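Local coordinates for uncharacterized HIT-like protein HP_0404 (Helicobacter pylori 26695, PDB 4ZGL) that probably hydrolyses adenosine 5'-monophosphoramidates, as expected of a HINT-type member of the histidine triad family, at residues V39-S44 against A57-F62. Sequence-based numbering, arbitrary orientation.
Sequences VIPKQS and AQMTSF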
loop_
_atom_site.group_PDB
_atom_site.type_symbol
_atom_site.label_atom_id
_atom_site.label_comp_id
_atom_site.label_asym_id
_atom_site.label_seq_id
_atom_site.Cartn_x
_atom_site.Cartn_y
_atom_site.Cartn_z
ATOM N N VAL A 39 -7.761 5.645 -4.944
ATOM C CA VAL A 39 -6.888 5.857 -6.099
ATOM C C VAL A 39 -6.950 4.631 -6.999
ATOM O O VAL A 39 -6.659 3.516 -6.553
ATOM C CB VAL A 39 -5.427 6.094 -5.679
ATOM C CG1 VAL A 39 -4.553 6.325 -6.906
ATOM C CG2 VAL A 39 -5.344 7.269 -4.719
ATOM N N ILE A 40 -7.313 4.841 -8.264
ATOM C CA ILE A 40 -7.471 3.726 -9.202
ATOM C C ILE A 40 -6.738 3.959 -10.518
ATOM O O ILE A 40 -6.630 5.100 -10.992
ATOM C CB ILE A 40 -8.934 3.283 -9.437
ATOM C CG1 ILE A 40 -9.752 4.319 -10.238
ATOM C CG2 ILE A 40 -9.558 2.939 -8.098
ATOM C CD1 ILE A 40 -11.062 3.795 -10.778
ATOM N N PRO A 41 -6.184 2.877 -11.086
ATOM C CA PRO A 41 -5.593 2.965 -12.414
ATOM C C PRO A 41 -6.699 2.941 -13.455
ATOM O O PRO A 41 -7.651 2.178 -13.311
ATOM C CB PRO A 41 -4.737 1.701 -12.493
ATOM C CG PRO A 41 -5.433 0.731 -11.602
ATOM C CD PRO A 41 -5.939 1.562 -10.459
ATOM N N LYS A 42 -6.594 3.791 -14.470
ATOM C CA LYS A 42 -7.579 3.809 -15.553
ATOM C C LYS A 42 -7.522 2.512 -16.356
ATOM O O LYS A 42 -8.535 2.052 -16.881
ATOM C CB LYS A 42 -7.352 5.009 -16.472
ATOM C CG LYS A 42 -7.695 6.346 -15.840
ATOM C CD LYS A 42 -7.396 7.480 -16.800
ATOM C CE LYS A 42 -8.048 8.776 -16.359
ATOM N NZ LYS A 42 -7.846 9.838 -17.381
ATOM N N GLN A 43 -6.330 1.931 -16.440
ATOM C CA GLN A 43 -6.134 0.634 -17.071
ATOM C C GLN A 43 -6.912 -0.446 -16.323
ATOM O O GLN A 43 -7.066 -0.378 -15.104
ATOM C CB GLN A 43 -4.645 0.290 -17.096
ATOM C CG GLN A 43 -4.284 -0.932 -17.927
ATOM C CD GLN A 43 -2.813 -1.287 -17.826
ATOM O OE1 GLN A 43 -1.953 -0.405 -17.750
ATOM N NE2 GLN A 43 -2.515 -2.581 -17.818
ATOM N N SER A 44 -7.401 -1.435 -17.066
ATOM C CA SER A 44 -8.232 -2.495 -16.503
ATOM C C SER A 44 -7.386 -3.519 -15.769
ATOM O O SER A 44 -6.819 -4.422 -16.371
ATOM C CB SER A 44 -9.037 -3.186 -17.601
ATOM O OG SER A 44 -9.797 -4.255 -17.069
ATOM N N ALA A 57 5.226 2.645 -9.627
ATOM C CA ALA A 57 6.098 3.805 -9.463
ATOM C C ALA A 57 5.317 5.079 -9.774
ATOM O O ALA A 57 5.356 6.043 -9.012
ATOM C CB ALA A 57 7.308 3.697 -10.379
ATOM N N GLN A 58 4.605 5.066 -10.899
ATOM C CA GLN A 58 3.842 6.225 -11.348
ATOM C C GLN A 58 2.621 6.481 -10.463
ATOM O O GLN A 58 2.199 7.623 -10.296
ATOM C CB GLN A 58 3.421 6.042 -12.807
ATOM C CG GLN A 58 4.601 5.828 -13.750
ATOM C CD GLN A 58 4.208 5.846 -15.214
ATOM O OE1 GLN A 58 3.062 5.572 -15.562
ATOM N NE2 GLN A 58 5.160 6.168 -16.081
ATOM N N MET A 59 2.069 5.415 -9.892
ATOM C CA MET A 59 0.962 5.529 -8.942
ATOM C C MET A 59 1.426 6.126 -7.619
ATOM O O MET A 59 0.712 6.914 -7.014
ATOM C CB MET A 59 0.339 4.159 -8.669
ATOM C CG MET A 59 -0.934 4.226 -7.840
ATOM S SD MET A 59 -1.605 2.588 -7.516
ATOM C CE MET A 59 -3.093 2.583 -8.510
ATOM N N THR A 60 2.609 5.722 -7.166
ATOM C CA THR A 60 3.204 6.265 -5.949
ATOM C C THR A 60 3.360 7.776 -6.075
ATOM O O THR A 60 3.048 8.530 -5.149
ATOM C CB THR A 60 4.584 5.637 -5.694
ATOM O OG1 THR A 60 4.436 4.219 -5.559
ATOM C CG2 THR A 60 5.232 6.207 -4.440
ATOM N N SER A 61 3.836 8.200 -7.240
ATOM C CA SER A 61 3.945 9.611 -7.572
ATOM C C SER A 61 2.574 10.285 -7.524
ATOM O O SER A 61 2.422 11.368 -6.962
ATOM C CB SER A 61 4.562 9.765 -8.962
ATOM O OG SER A 61 5.123 11.052 -9.121
ATOM N N PHE A 62 1.582 9.628 -8.116
ATOM C CA PHE A 62 0.206 10.118 -8.128
ATOM C C PHE A 62 -0.402 10.174 -6.729
ATOM O O PHE A 62 -1.161 11.093 -6.418
ATOM C CB PHE A 62 -0.651 9.229 -9.031
ATOM C CG PHE A 62 -2.050 9.735 -9.233
ATOM C CD1 PHE A 62 -2.292 10.821 -10.061
ATOM C CD2 PHE A 62 -3.125 9.119 -8.609
ATOM C CE1 PHE A 62 -3.582 11.288 -10.256
ATOM C CE2 PHE A 62 -4.417 9.579 -8.802
ATOM C CZ PHE A 62 -4.646 10.666 -9.625
#
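V39 and P41, at the C-terminal end of strand 36-41 before the chain leaves the sheet, pack against M59 and F62 of helix 53-70 in a buried, apolar helix-on-sheet contact. Strand and helix run roughly antiparallel, at 148°, with their axes 10.0 Å apart, and side chains from both elements fill the distance between them. V39 directs its side chain at the helix: with CG1 anti to the backbone N (chi1 -179°), that methyl lies at the edge of the F62 ring, close to its plane, 3.6 Å from F62 CD2. V39 and F62 extend from opposite sides and pass alongside one another. The same methyl meets the M59 chain more loosely, CG1 of V39 being 4.3 Å from CG of M59. M59 is extended as far as its sulfur and then bends (chi3 -110°), which carries the terminal methyl onward to the proline; CE of M59 ends 3.6 Å from CD of P41. This is the core of the HIT fold, where the long helix lies over one face of the antiparallel sheet. The layer beneath that helix continues through F23, which meets the F62 ring and touches M59, with F96 packing on M59 and I98 on V39, whereas I40, following the alternation of the strand, turns to the other face and touches F4 and I8 of helix 3-9. P41 borders the histidine triad motif: its ring touches L94, and its carbonyl O accepts a hydrogen bond from NE2 of H93, the first histidine of the motif. On the helix, A57 packs on A57, and T60 on M56, of the second subunit.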